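Local coordinates for protein HIAXHD3 (PDB 3ZXK) that is an arabinofuranosidase of glycoside hydrolase family 43 that probably removes arabinose side chains from xylan, and was the starting point for engineering endo-xylanase activity, at residues A78-I83 and D432-A437; L147-D152 and G201-L206; V276-R281 and T300-P305; D320-R325 and E331-N336. One frame throughout, in Å; residues are numbered along the deposited sequence.

Contact 1 of 4, residues A78-I83 and D432-A437; sequences AYVKGI and DGWRTA
Val80 CG2 lies over one face of the Trp434 indole, standing above the five-membered ring toward its rim. Val80 CG2 is 3.7 Å from the centroid of the Trp434 five-membered ring and 18° off the ring normal, a CH-pi contact. The ring atom nearest to Val80 CG2 is Trp434 CE2, at 3.5 Å. The valine crosses the indole at about a right angle; CG1 takes the place anti to the backbone N (chi1 -156°), which leaves CG2, not CG1, over the indole. Beside this overlap the two side chains Tyr79 and Trp434 meet at their first carbons, Tyr79 CB to Trp434 CB at 4.1 Å. Beyond CB the tyrosine leads away, and its hydroxyl is hydrogen-bonded to the carbonyl of Phe366 and to Asn336. Both Tyr79 and Val80 are the corner residues of a type II beta turn from Ala78 to Lys81, closed by Lys81 N to Ala78 O at 3.0 Å. This turn belongs to the family 43 catalytic part of the chain, and Trp434 to the concanavalin A-like part, where Leu429 also touches it. The carbonyl of Val80 accepts a bond from the indole N-H of Trp84, a residue of the glycan pocket. With no hydrogen bond between the two segments, the join rests on dispersion and CH-pi attraction, which depends on the fit of the valine to the indole face.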
loop_
_atom_site.group_PDB
_atom_site.type_symbol
_atom_site.label_atom_id
_atom_site.label_comp_id
_atom_site.label_asym_id
_atom_site.label_seq_id
_atom_site.Cartn_x
_atom_site.Cartn_y
_atom_site.Cartn_z
ATOM N N ALA A 78 14.850 -4.656 6.536
ATOM C CA ALA A 78 14.415 -3.257 6.474
ATOM C C ALA A 78 12.923 -3.175 6.821
ATOM O O ALA A 78 12.211 -2.284 6.359
ATOM C CB ALA A 78 14.686 -2.653 5.090
ATOM N N TYR A 79 12.447 -4.123 7.625
ATOM C CA TYR A 79 11.061 -4.096 8.080
ATOM C C TYR A 79 10.670 -2.731 8.636
ATOM O O TYR A 79 11.346 -2.202 9.528
ATOM C CB TYR A 79 10.775 -5.188 9.119
ATOM C CG TYR A 79 10.611 -6.549 8.525
ATOM C CD1 TYR A 79 9.438 -6.890 7.824
ATOM C CD2 TYR A 79 11.610 -7.504 8.666
ATOM C CE1 TYR A 79 9.277 -8.174 7.290
ATOM C CE2 TYR A 79 11.478 -8.783 8.105
ATOM C CZ TYR A 79 10.310 -9.120 7.445
ATOM O OH TYR A 79 10.186 -10.377 6.899
ATOM N N VAL A 80 9.551 -2.196 8.124
ATOM C CA VAL A 80 8.929 -0.950 8.618
ATOM C C VAL A 80 9.824 0.275 8.338
ATOM O O VAL A 80 9.599 1.358 8.869
ATOM C CB VAL A 80 8.415 -1.028 10.095
ATOM C CG1 VAL A 80 7.318 -0.002 10.352
ATOM C CG2 VAL A 80 7.925 -2.409 10.439
ATOM N N LYS A 81 10.833 0.097 7.502
ATOM C CA LYS A 81 11.597 1.219 6.974
ATOM C C LYS A 81 11.062 1.533 5.582
ATOM O O LYS A 81 9.852 1.614 5.403
ATOM C CB LYS A 81 13.107 0.949 7.043
ATOM C CG LYS A 81 13.603 0.767 8.493
ATOM C CD LYS A 81 15.098 0.550 8.524
ATOM C CE LYS A 81 15.618 0.443 9.941
ATOM N NZ LYS A 81 17.027 -0.050 9.965
ATOM N N GLY A 82 11.941 1.738 4.611
ATOM C CA GLY A 82 11.504 1.954 3.239
ATOM C C GLY A 82 10.589 3.154 3.058
ATOM O O GLY A 82 10.832 4.211 3.623
ATOM N N ILE A 83 9.564 2.977 2.234
ATOM C CA ILE A 83 8.754 4.090 1.781
ATOM C C ILE A 83 7.681 4.456 2.796
ATOM O O ILE A 83 6.735 3.701 3.036
ATOM C CB ILE A 83 8.111 3.787 0.412
ATOM C CG1 ILE A 83 9.223 3.591 -0.628
ATOM C CG2 ILE A 83 7.107 4.879 0.015
ATOM C CD1 ILE A 83 8.720 3.103 -1.996
ATOM N N ASP A 432 9.657 -3.736 19.176
ATOM C CA ASP A 432 10.844 -2.962 19.522
ATOM C C ASP A 432 12.040 -3.489 18.743
ATOM O O ASP A 432 12.800 -4.333 19.236
ATOM C CB ASP A 432 11.129 -3.022 21.018
ATOM C CG ASP A 432 12.045 -1.900 21.483
ATOM O OD1 ASP A 432 12.703 -1.260 20.637
ATOM O OD2 ASP A 432 12.093 -1.636 22.700
ATOM N N GLY A 433 12.176 -2.996 17.520
ATOM C CA GLY A 433 13.346 -3.266 16.689
ATOM C C GLY A 433 13.099 -4.221 15.547
ATOM O O GLY A 433 13.948 -4.341 14.671
ATOM N N TRP A 434 11.973 -4.937 15.570
ATOM C CA TRP A 434 11.588 -5.882 14.491
ATOM C C TRP A 434 12.482 -7.073 14.279
ATOM O O TRP A 434 12.534 -7.631 13.145
ATOM C CB TRP A 434 11.365 -5.145 13.171
ATOM C CG TRP A 434 10.450 -3.988 13.378
ATOM C CD1 TRP A 434 10.758 -2.631 13.323
ATOM C CD2 TRP A 434 9.030 -4.044 13.753
ATOM N NE1 TRP A 434 9.644 -1.880 13.588
ATOM C CE2 TRP A 434 8.582 -2.659 13.871
ATOM C CE3 TRP A 434 8.121 -5.076 13.993
ATOM C CZ2 TRP A 434 7.258 -2.335 14.182
ATOM C CZ3 TRP A 434 6.799 -4.741 14.326
ATOM C CH2 TRP A 434 6.382 -3.397 14.416
ATOM N N ARG A 435 13.178 -7.486 15.351
ATOM C CA ARG A 435 13.820 -8.801 15.374
ATOM C C ARG A 435 12.789 -9.885 15.642
ATOM O O ARG A 435 11.742 -9.636 16.226
ATOM C CB ARG A 435 14.931 -8.833 16.416
ATOM C CG ARG A 435 16.140 -8.030 15.978
ATOM C CD ARG A 435 17.115 -7.762 17.110
ATOM N NE ARG A 435 18.134 -6.792 16.692
ATOM C CZ ARG A 435 17.932 -5.478 16.566
ATOM N NH1 ARG A 435 16.739 -4.938 16.823
ATOM N NH2 ARG A 435 18.929 -4.697 16.174
ATOM N N THR A 436 13.050 -11.087 15.170
ATOM C CA THR A 436 12.134 -12.191 15.428
ATOM C C THR A 436 11.990 -12.512 16.929
ATOM O O THR A 436 12.978 -12.676 17.651
ATOM C CB THR A 436 12.545 -13.438 14.609
ATOM O OG1 THR A 436 12.531 -13.109 13.223
ATOM C CG2 THR A 436 11.562 -14.574 14.802
ATOM N N ALA A 437 10.743 -12.601 17.385
ATOM C CA ALA A 437 10.457 -12.986 18.767
ATOM C C ALA A 437 10.086 -14.458 18.850
ATOM O O ALA A 437 10.386 -15.108 19.843
ATOM C CB ALA A 437 9.358 -12.112 19.352
#

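Contact 2 of 4, residues L147-D152 and G201-L206; sequences LIDDDD and GNYYIL
Two neighbouring blades of the five-bladed beta-propeller of the family 43 catalytic domain meet here: the end of strand 145-148 and the turn after it face strand 202-209 of the following sheet. Tyr203 reaches across from strand 202-209 with its phenol, and both of its partners approach the ring at the edge, in its plane. Tyr203 OH donates a very short hydrogen bond to Asp149 OD2, at 2.5 Å, with carboxylate and ring planes 75° apart. On the same ring, Leu147 CD2 packs against Tyr203 CD2 at 3.7 Å. Asp149 CG lies anti to the backbone N (chi1 -156°), which carries the carboxylate toward the tyrosine. Its other oxygen, Asp149 OD1, takes the backbone N-H of Asp150 at 2.7 Å from above the carboxylate plane, at the start of a type I turn running from Asp149 to Asp152. Lys198 forms salt bridges with Asp149 OD1 and Asp150 OD2. A water adds an outer link, donating to Asp150 OD2 and accepting from Gly201 N. The buried carboxylate of Asp149 is thus met by a phenol, a backbone amide and an ammonium group, a setting likely to stabilise its negative charge between the two sheets.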
loop_
_atom_site.group_PDB
_atom_site.type_symbol
_atom_site.label_atom_id
_atom_site.label_comp_id
_atom_site.label_asym_id
_atom_site.label_seq_id
_atom_site.Cartn_x
_atom_site.Cartn_y
_atom_site.Cartn_z
ATOM N N LEU A 147 4.783 20.286 -5.072
ATOM C CA LEU A 147 3.963 21.170 -5.871
ATOM C C LEU A 147 4.739 21.541 -7.130
ATOM O O LEU A 147 5.863 21.977 -7.022
ATOM C CB LEU A 147 3.631 22.476 -5.080
ATOM C CG LEU A 147 3.077 23.614 -5.958
ATOM C CD1 LEU A 147 1.738 23.208 -6.531
ATOM C CD2 LEU A 147 2.926 24.918 -5.199
ATOM N N ILE A 148 4.157 21.336 -8.298
ATOM C CA ILE A 148 4.686 21.950 -9.509
ATOM C C ILE A 148 3.863 23.211 -9.769
ATOM O O ILE A 148 2.687 23.112 -10.141
ATOM C CB ILE A 148 4.624 20.955 -10.691
ATOM C CG1 ILE A 148 5.316 19.632 -10.271
ATOM C CG2 ILE A 148 5.157 21.593 -11.978
ATOM C CD1 ILE A 148 5.342 18.543 -11.323
ATOM N N ASP A 149 4.487 24.379 -9.567
ATOM C CA ASP A 149 3.805 25.652 -9.620
ATOM C C ASP A 149 3.391 26.040 -11.054
ATOM O O ASP A 149 3.820 25.436 -12.031
ATOM C CB ASP A 149 4.680 26.719 -8.948
ATOM C CG ASP A 149 3.892 27.887 -8.438
ATOM O OD1 ASP A 149 2.638 27.910 -8.600
ATOM O OD2 ASP A 149 4.529 28.793 -7.864
ATOM N N ASP A 150 2.545 27.055 -11.171
ATOM C CA ASP A 150 2.000 27.463 -12.478
ATOM C C ASP A 150 3.079 27.944 -13.454
ATOM O O ASP A 150 2.892 27.866 -14.670
ATOM C CB ASP A 150 0.937 28.548 -12.298
ATOM C CG ASP A 150 -0.297 28.050 -11.575
ATOM O OD1 ASP A 150 -0.686 26.869 -11.757
ATOM O OD2 ASP A 150 -0.892 28.848 -10.823
ATOM N N ASP A 151 4.183 28.452 -12.899
ATOM C CA ASP A 151 5.380 28.820 -13.684
ATOM C C ASP A 151 6.424 27.720 -13.898
ATOM O O ASP A 151 7.537 27.993 -14.375
ATOM C CB ASP A 151 6.031 30.072 -13.107
ATOM C CG ASP A 151 6.649 29.855 -11.718
ATOM O OD1 ASP A 151 6.584 28.742 -11.146
ATOM O OD2 ASP A 151 7.196 30.856 -11.188
ATOM N N ASP A 152 6.052 26.490 -13.534
ATOM C CA ASP A 152 6.874 25.281 -13.685
ATOM C C ASP A 152 8.044 25.186 -12.695
ATOM O O ASP A 152 8.941 24.364 -12.881
ATOM C CB ASP A 152 7.325 25.076 -15.148
ATOM C CG ASP A 152 7.362 23.588 -15.570
ATOM O OD1 ASP A 152 6.856 22.692 -14.833
ATOM O OD2 ASP A 152 7.937 23.301 -16.643
ATOM N N GLY A 201 -4.230 31.288 -7.290
ATOM C CA GLY A 201 -3.284 32.331 -6.953
ATOM C C GLY A 201 -2.638 32.205 -5.591
ATOM O O GLY A 201 -1.721 32.963 -5.283
ATOM N N ASN A 202 -3.114 31.269 -4.769
ATOM C CA ASN A 202 -2.633 31.122 -3.403
ATOM C C ASN A 202 -1.939 29.787 -3.137
ATOM O O ASN A 202 -2.218 28.808 -3.806
ATOM C CB ASN A 202 -3.814 31.260 -2.439
ATOM C CG ASN A 202 -4.357 32.670 -2.367
ATOM O OD1 ASN A 202 -3.612 33.629 -2.181
ATOM N ND2 ASN A 202 -5.667 32.802 -2.494
ATOM N N TYR A 203 -1.076 29.750 -2.131
ATOM C CA TYR A 203 -0.391 28.514 -1.750
ATOM C C TYR A 203 -0.992 27.934 -0.485
ATOM O O TYR A 203 -1.174 28.632 0.509
ATOM C CB TYR A 203 1.113 28.750 -1.547
ATOM C CG TYR A 203 1.782 29.196 -2.826
ATOM C CD1 TYR A 203 1.828 30.544 -3.175
ATOM C CD2 TYR A 203 2.338 28.254 -3.717
ATOM C CE1 TYR A 203 2.395 30.974 -4.364
ATOM C CE2 TYR A 203 2.922 28.668 -4.917
ATOM C CZ TYR A 203 2.964 30.035 -5.224
ATOM O OH TYR A 203 3.519 30.502 -6.414
ATOM N N TYR A 204 -1.303 26.654 -0.554
ATOM C CA TYR A 204 -1.862 25.911 0.558
ATOM C C TYR A 204 -0.980 24.710 0.867
ATOM O O TYR A 204 -0.430 24.044 -0.034
ATOM C CB TYR A 204 -3.282 25.430 0.236
ATOM C CG TYR A 204 -4.287 26.544 0.014
ATOM C CD1 TYR A 204 -4.376 27.183 -1.207
ATOM C CD2 TYR A 204 -5.155 26.963 1.041
ATOM C CE1 TYR A 204 -5.285 28.199 -1.423
ATOM C CE2 TYR A 204 -6.095 27.974 0.826
ATOM C CZ TYR A 204 -6.120 28.617 -0.412
ATOM O OH TYR A 204 -7.012 29.619 -0.692
ATOM N N ILE A 205 -0.916 24.379 2.147
ATOM C CA ILE A 205 -0.269 23.139 2.571
ATOM C C ILE A 205 -1.231 22.453 3.526
ATOM O O ILE A 205 -1.727 23.076 4.458
ATOM C CB ILE A 205 1.103 23.374 3.271
ATOM C CG1 ILE A 205 2.089 24.065 2.320
ATOM C CG2 ILE A 205 1.666 22.042 3.756
ATOM C CD1 ILE A 205 3.337 24.600 2.987
ATOM N N LEU A 206 -1.532 21.188 3.274
ATOM C CA LEU A 206 -2.301 20.392 4.216
ATOM C C LEU A 206 -1.350 19.622 5.103
ATOM O O LEU A 206 -0.396 19.006 4.606
ATOM C CB LEU A 206 -3.194 19.402 3.468
ATOM C CG LEU A 206 -4.678 19.740 3.469
ATOM C CD1 LEU A 206 -4.927 21.019 2.669
ATOM C CD2 LEU A 206 -5.471 18.544 2.921
HETATM O O HOH W 1 -3.186 29.636 -9.597
#

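Contact 3 of 4, residues V276-R281 and T300-P305; sequences VVAPLR and TSYPIP
Strand 276-281 and the short strand 301-303 run at 48° to each other with their axes 7.7 Å apart at closest approach, Ala278 and Tyr302 having the nearest CA atoms, and no hydrogen bond joins the two segments. The Tyr302 side chain points toward strand 276-281 and makes the contact. Pro279 CD sits over the centre of one ring face, 3.3 Å from the Tyr302 ring centroid and 12° off the normal, a CH-pi contact; Pro279 CG lies alongside, 3.6 Å from Tyr302 CD1. Tyr302 CG stands anti to its carbonyl carbon (chi1 -76°), which directs the ring onto the proline. Strand 276-281 belongs to a four-stranded antiparallel sheet of the family 43 catalytic propeller, while 301-303 pairs with strand 7-9 near the N terminus, and Phe8 of that strand touches both Val277 and Tyr302. Along the other part of the ring, Ala278 CB lies 3.8 Å from Tyr302 CE2, and the carbonyl oxygen Val277 O is 3.5 Å from Tyr302 CD2. Replacing Tyr302 with a serine would probably open a gap beside Pro279 and Ala278 and leave the N-H of Gly299 without its phenol partner. That phenol also has a weak hydrogen bond with the carbonyl of Val291.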
loop_
_atom_site.group_PDB
_atom_site.type_symbol
_atom_site.label_atom_id
_atom_site.label_comp_id
_atom_site.label_asym_id
_atom_site.label_seq_id
_atom_site.Cartn_x
_atom_site.Cartn_y
_atom_site.Cartn_z
ATOM N N VAL A 276 -11.213 7.452 2.560
ATOM C CA VAL A 276 -12.596 7.968 2.634
ATOM C C VAL A 276 -12.604 9.335 1.939
ATOM O O VAL A 276 -11.595 10.040 1.925
ATOM C CB VAL A 276 -13.100 8.071 4.101
ATOM C CG1 VAL A 276 -13.199 6.674 4.714
ATOM C CG2 VAL A 276 -12.162 8.914 4.937
ATOM N N VAL A 277 -13.755 9.699 1.366
ATOM C CA VAL A 277 -13.895 10.912 0.538
ATOM C C VAL A 277 -15.062 11.763 1.044
ATOM O O VAL A 277 -16.129 11.235 1.365
ATOM C CB VAL A 277 -14.113 10.538 -0.952
ATOM C CG1 VAL A 277 -14.207 11.792 -1.819
ATOM C CG2 VAL A 277 -12.943 9.685 -1.457
ATOM N N ALA A 278 -14.824 13.065 1.171
ATOM C CA ALA A 278 -15.904 14.055 1.418
ATOM C C ALA A 278 -15.796 15.266 0.470
ATOM O O ALA A 278 -14.712 15.655 0.087
ATOM C CB ALA A 278 -15.882 14.514 2.861
ATOM N N PRO A 279 -16.924 15.886 0.134
ATOM C CA PRO A 279 -16.838 17.149 -0.594
ATOM C C PRO A 279 -16.297 18.288 0.281
ATOM O O PRO A 279 -16.425 18.263 1.525
ATOM C CB PRO A 279 -18.291 17.454 -0.968
ATOM C CG PRO A 279 -19.087 16.273 -0.515
ATOM C CD PRO A 279 -18.298 15.590 0.558
ATOM N N LEU A 280 -15.657 19.249 -0.382
ATOM C CA LEU A 280 -15.268 20.525 0.210
ATOM C C LEU A 280 -16.107 21.675 -0.320
ATOM O O LEU A 280 -16.538 21.650 -1.453
ATOM C CB LEU A 280 -13.818 20.820 -0.156
ATOM C CG LEU A 280 -12.757 19.932 0.457
ATOM C CD1 LEU A 280 -11.420 20.273 -0.176
ATOM C CD2 LEU A 280 -12.689 20.093 1.970
ATOM N N ARG A 281 -16.329 22.688 0.514
ATOM C CA ARG A 281 -16.808 23.984 0.039
ATOM C C ARG A 281 -15.696 24.997 0.330
ATOM O O ARG A 281 -14.824 24.764 1.164
ATOM C CB ARG A 281 -18.115 24.389 0.742
ATOM C CG ARG A 281 -17.982 24.500 2.245
ATOM C CD ARG A 281 -19.269 24.921 2.943
ATOM N NE ARG A 281 -19.035 24.881 4.380
ATOM C CZ ARG A 281 -19.493 23.936 5.200
ATOM N NH1 ARG A 281 -20.277 22.963 4.741
ATOM N NH2 ARG A 281 -19.196 23.984 6.492
ATOM N N THR A 300 -21.429 8.940 5.524
ATOM C CA THR A 300 -21.293 7.580 4.993
ATOM C C THR A 300 -21.551 7.522 3.483
ATOM O O THR A 300 -21.018 6.657 2.781
ATOM C CB THR A 300 -22.222 6.604 5.746
ATOM O OG1 THR A 300 -23.563 7.054 5.610
ATOM C CG2 THR A 300 -21.866 6.569 7.232
ATOM N N SER A 301 -22.346 8.467 2.981
ATOM C CA SER A 301 -22.570 8.584 1.530
ATOM C C SER A 301 -22.631 10.023 1.088
ATOM O O SER A 301 -23.099 10.906 1.818
ATOM C CB SER A 301 -23.854 7.864 1.088
ATOM O OG SER A 301 -24.976 8.527 1.605
ATOM N N TYR A 302 -22.184 10.248 -0.139
ATOM C CA TYR A 302 -22.197 11.569 -0.740
ATOM C C TYR A 302 -22.507 11.463 -2.235
ATOM O O TYR A 302 -22.400 10.375 -2.817
ATOM C CB TYR A 302 -20.816 12.192 -0.582
ATOM C CG TYR A 302 -20.481 12.717 0.785
ATOM C CD1 TYR A 302 -21.077 13.889 1.281
ATOM C CD2 TYR A 302 -19.497 12.105 1.551
ATOM C CE1 TYR A 302 -20.734 14.392 2.539
ATOM C CE2 TYR A 302 -19.127 12.614 2.798
ATOM C CZ TYR A 302 -19.756 13.751 3.292
ATOM O OH TYR A 302 -19.389 14.273 4.519
ATOM N N PRO A 303 -22.865 12.595 -2.879
ATOM C CA PRO A 303 -23.016 12.568 -4.342
ATOM C C PRO A 303 -21.717 12.147 -5.052
ATOM O O PRO A 303 -20.609 12.428 -4.586
ATOM C CB PRO A 303 -23.349 14.018 -4.696
ATOM C CG PRO A 303 -23.976 14.571 -3.435
ATOM C CD PRO A 303 -23.195 13.919 -2.309
ATOM N N ILE A 304 -21.871 11.490 -6.186
ATOM C CA ILE A 304 -20.721 11.002 -6.920
ATOM C C ILE A 304 -19.904 12.215 -7.426
ATOM O O ILE A 304 -20.453 13.170 -7.930
ATOM C CB ILE A 304 -21.163 10.035 -8.064
ATOM C CG1 ILE A 304 -19.971 9.216 -8.570
ATOM C CG2 ILE A 304 -21.925 10.785 -9.160
ATOM C CD1 ILE A 304 -19.549 8.126 -7.620
ATOM N N PRO A 305 -18.574 12.199 -7.261
ATOM C CA PRO A 305 -17.817 13.414 -7.639
ATOM C C PRO A 305 -17.800 13.704 -9.136
ATOM O O PRO A 305 -17.646 14.860 -9.537
ATOM C CB PRO A 305 -16.405 13.124 -7.102
ATOM C CG PRO A 305 -16.655 12.163 -5.945
ATOM C CD PRO A 305 -17.776 11.278 -6.435
#

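Contact 4 of 4, residues D320-R325 and E331-N336; sequences DLDEFR and EHWEWN
Trp333 is held by Asp322 at the edge of its indole and by Phe324, whose ring meets it obliquely. Trp333 NE1 donates to Asp322 OD2 at 2.9 Å with an N-H...O angle of 164°; the oxygen lies close to the indole plane, whereas the N-H meets the carboxylate from above its plane. Asp322 CG is anti to the backbone N (chi1 -170°), an extended setting that brings OD2 to the indole while OD1 turns back to its own chain. There Asp322 OD1 accepts the backbone N-H of Phe324 at 2.8 Å, on the anti side, forming an Asx turn. The segments belong to the concanavalin A-like part of the chain: 320-325 is a loop, and 331-336 leads into strand 334-336 of the larger antiparallel sheet. Phe324 has CG anti to the carbonyl carbon, a torsion that brings the end of its ring to the indole. Phe324 CZ is 3.4 Å from Trp333 CZ2, and Phe324 CE1 lies above the indole near its rim; the phenyl plane is turned 34° from that of the Trp333 five-membered ring. A leucine in place of Trp333 would probably leave Asp322 OD2 without its N-H donor and Phe324 facing a gap, and would also remove the cation-pi partner of Arg374.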
loop_
_atom_site.group_PDB
_atom_site.type_symbol
_atom_site.label_atom_id
_atom_site.label_comp_id
_atom_site.label_asym_id
_atom_site.label_seq_id
_atom_site.Cartn_x
_atom_site.Cartn_y
_atom_site.Cartn_z
ATOM N N ASP A 320 -10.513 -10.786 -9.182
ATOM C CA ASP A 320 -10.372 -11.637 -10.374
ATOM C C ASP A 320 -9.406 -12.786 -10.142
ATOM O O ASP A 320 -8.341 -12.599 -9.540
ATOM C CB ASP A 320 -9.867 -10.814 -11.571
ATOM C CG ASP A 320 -10.947 -9.912 -12.184
ATOM O OD1 ASP A 320 -12.130 -10.048 -11.803
ATOM O OD2 ASP A 320 -10.610 -9.076 -13.065
ATOM N N LEU A 321 -9.752 -13.963 -10.657
ATOM C CA LEU A 321 -8.817 -15.078 -10.698
ATOM C C LEU A 321 -7.533 -14.669 -11.407
ATOM O O LEU A 321 -7.559 -14.130 -12.512
ATOM C CB LEU A 321 -9.471 -16.275 -11.406
ATOM C CG LEU A 321 -8.611 -17.507 -11.709
ATOM C CD1 LEU A 321 -8.211 -18.193 -10.416
ATOM C CD2 LEU A 321 -9.324 -18.499 -12.622
ATOM N N ASP A 322 -6.404 -14.944 -10.757
ATOM C CA ASP A 322 -5.085 -14.665 -11.304
ATOM C C ASP A 322 -4.337 -15.968 -11.457
ATOM O O ASP A 322 -3.990 -16.626 -10.474
ATOM C CB ASP A 322 -4.319 -13.699 -10.378
ATOM C CG ASP A 322 -3.034 -13.167 -11.018
ATOM O OD1 ASP A 322 -2.530 -13.777 -12.007
ATOM O OD2 ASP A 322 -2.537 -12.145 -10.520
ATOM N N GLU A 323 -4.120 -16.345 -12.713
ATOM C CA GLU A 323 -3.398 -17.580 -13.014
ATOM C C GLU A 323 -1.950 -17.334 -13.445
ATOM O O GLU A 323 -1.317 -18.206 -14.037
ATOM C CB GLU A 323 -4.167 -18.458 -14.009
ATOM C CG GLU A 323 -5.379 -19.096 -13.323
ATOM C CD GLU A 323 -6.242 -19.931 -14.242
ATOM O OE1 GLU A 323 -6.611 -19.457 -15.340
ATOM O OE2 GLU A 323 -6.577 -21.071 -13.851
ATOM N N PHE A 324 -1.432 -16.145 -13.126
ATOM C CA PHE A 324 -0.018 -15.806 -13.317
ATOM C C PHE A 324 0.391 -16.013 -14.761
ATOM O O PHE A 324 1.388 -16.682 -15.074
ATOM C CB PHE A 324 0.882 -16.611 -12.360
ATOM C CG PHE A 324 0.663 -16.264 -10.907
ATOM C CD1 PHE A 324 1.109 -15.038 -10.381
ATOM C CD2 PHE A 324 -0.021 -17.140 -10.063
ATOM C CE1 PHE A 324 0.896 -14.710 -9.039
ATOM C CE2 PHE A 324 -0.241 -16.809 -8.722
ATOM C CZ PHE A 324 0.216 -15.596 -8.212
ATOM N N ARG A 325 -0.390 -15.396 -15.636
ATOM C CA ARG A 325 -0.165 -15.457 -17.076
ATOM C C ARG A 325 0.666 -14.281 -17.548
ATOM O O ARG A 325 0.749 -13.276 -16.866
ATOM C CB ARG A 325 -1.510 -15.467 -17.795
ATOM C CG ARG A 325 -2.328 -16.701 -17.473
ATOM C CD ARG A 325 -3.675 -16.677 -18.181
ATOM N NE ARG A 325 -4.490 -17.805 -17.750
ATOM C CZ ARG A 325 -4.720 -18.885 -18.485
ATOM N NH1 ARG A 325 -4.217 -18.985 -19.708
ATOM N NH2 ARG A 325 -5.464 -19.863 -18.003
ATOM N N GLU A 331 -0.786 -5.685 -10.870
ATOM C CA GLU A 331 -0.383 -4.581 -10.017
ATOM C C GLU A 331 -0.754 -4.843 -8.564
ATOM O O GLU A 331 -0.395 -4.070 -7.688
ATOM C CB GLU A 331 -1.033 -3.291 -10.537
ATOM C CG GLU A 331 -0.409 -2.784 -11.832
ATOM C CD GLU A 331 1.069 -2.475 -11.628
ATOM O OE1 GLU A 331 1.402 -1.798 -10.617
ATOM O OE2 GLU A 331 1.909 -2.908 -12.459
ATOM N N HIS A 332 -1.429 -5.959 -8.295
ATOM C CA HIS A 332 -1.812 -6.281 -6.906
ATOM C C HIS A 332 -0.708 -6.919 -6.076
ATOM O O HIS A 332 -0.771 -6.911 -4.838
ATOM C CB HIS A 332 -3.030 -7.203 -6.884
ATOM C CG HIS A 332 -4.238 -6.610 -7.530
ATOM N ND1 HIS A 332 -5.031 -5.714 -6.909
ATOM C CD2 HIS A 332 -4.756 -6.779 -8.805
ATOM C CE1 HIS A 332 -5.992 -5.320 -7.744
ATOM N NE2 HIS A 332 -5.823 -5.969 -8.911
ATOM N N TRP A 333 0.318 -7.471 -6.716
ATOM C CA TRP A 333 1.336 -8.234 -5.985
ATOM C C TRP A 333 2.533 -7.422 -5.631
ATOM O O TRP A 333 3.010 -6.591 -6.437
ATOM C CB TRP A 333 1.810 -9.395 -6.824
ATOM C CG TRP A 333 0.748 -10.403 -7.130
ATOM C CD1 TRP A 333 0.102 -10.619 -8.348
ATOM C CD2 TRP A 333 0.233 -11.422 -6.226
ATOM N NE1 TRP A 333 -0.783 -11.679 -8.245
ATOM C CE2 TRP A 333 -0.753 -12.190 -6.981
ATOM C CE3 TRP A 333 0.461 -11.746 -4.900
ATOM C CZ2 TRP A 333 -1.447 -13.264 -6.414
ATOM C CZ3 TRP A 333 -0.235 -12.823 -4.338
ATOM C CH2 TRP A 333 -1.173 -13.562 -5.085
ATOM N N GLU A 334 3.028 -7.666 -4.416
ATOM C CA GLU A 334 4.284 -7.076 -3.950
ATOM C C GLU A 334 5.027 -8.070 -3.097
ATOM O O GLU A 334 4.432 -8.749 -2.240
ATOM C CB GLU A 334 4.033 -5.809 -3.103
ATOM C CG GLU A 334 3.424 -4.611 -3.852
ATOM C CD GLU A 334 2.740 -3.573 -2.981
ATOM O OE1 GLU A 334 2.809 -3.619 -1.725
ATOM O OE2 GLU A 334 2.113 -2.657 -3.565
ATOM N N TRP A 335 6.327 -8.166 -3.311
ATOM C CA TRP A 335 7.153 -9.049 -2.507
ATOM C C TRP A 335 7.444 -8.445 -1.155
ATOM O O TRP A 335 7.448 -7.226 -1.027
ATOM C CB TRP A 335 8.482 -9.250 -3.198
ATOM C CG TRP A 335 8.431 -9.848 -4.568
ATOM C CD1 TRP A 335 8.524 -9.189 -5.785
ATOM C CD2 TRP A 335 8.379 -11.272 -4.886
ATOM N NE1 TRP A 335 8.482 -10.095 -6.826
ATOM C CE2 TRP A 335 8.390 -11.360 -6.347
ATOM C CE3 TRP A 335 8.264 -12.449 -4.128
ATOM C CZ2 TRP A 335 8.355 -12.577 -7.006
ATOM C CZ3 TRP A 335 8.219 -13.673 -4.802
ATOM C CH2 TRP A 335 8.266 -13.731 -6.217
ATOM N N ASN A 336 7.687 -9.283 -0.142
ATOM C CA ASN A 336 8.233 -8.827 1.140
ATOM C C ASN A 336 9.749 -8.604 0.960
ATOM O O ASN A 336 10.493 -9.562 0.818
ATOM C CB ASN A 336 7.954 -9.875 2.221
ATOM C CG ASN A 336 8.731 -9.597 3.489
ATOM O OD1 ASN A 336 8.974 -8.438 3.818
ATOM N ND2 ASN A 336 9.148 -10.642 4.185
#

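From the N terminus, the chain first passes residues 78-83, whose partner segment 432-437 comes 349 residues later; contact 1 closes this long loop, and the other three contacts nest inside it, in series. Contact 2 closes a loop of 48 intervening residues and joins neighbouring sheets of the catalytic propeller. Contact 3 then closes a short loop where strand 273-282 meets strand 301-303, about 7 Å from contact 2 at the nearest atoms. Beyond it the chain enters the concanavalin A-like part, where contact 4, with five residues between its segments, folds a loop against the approach to strand 334-336. Contact 1 spans the two parts, and it touches contact 4 where Tyr79 meets Asn336.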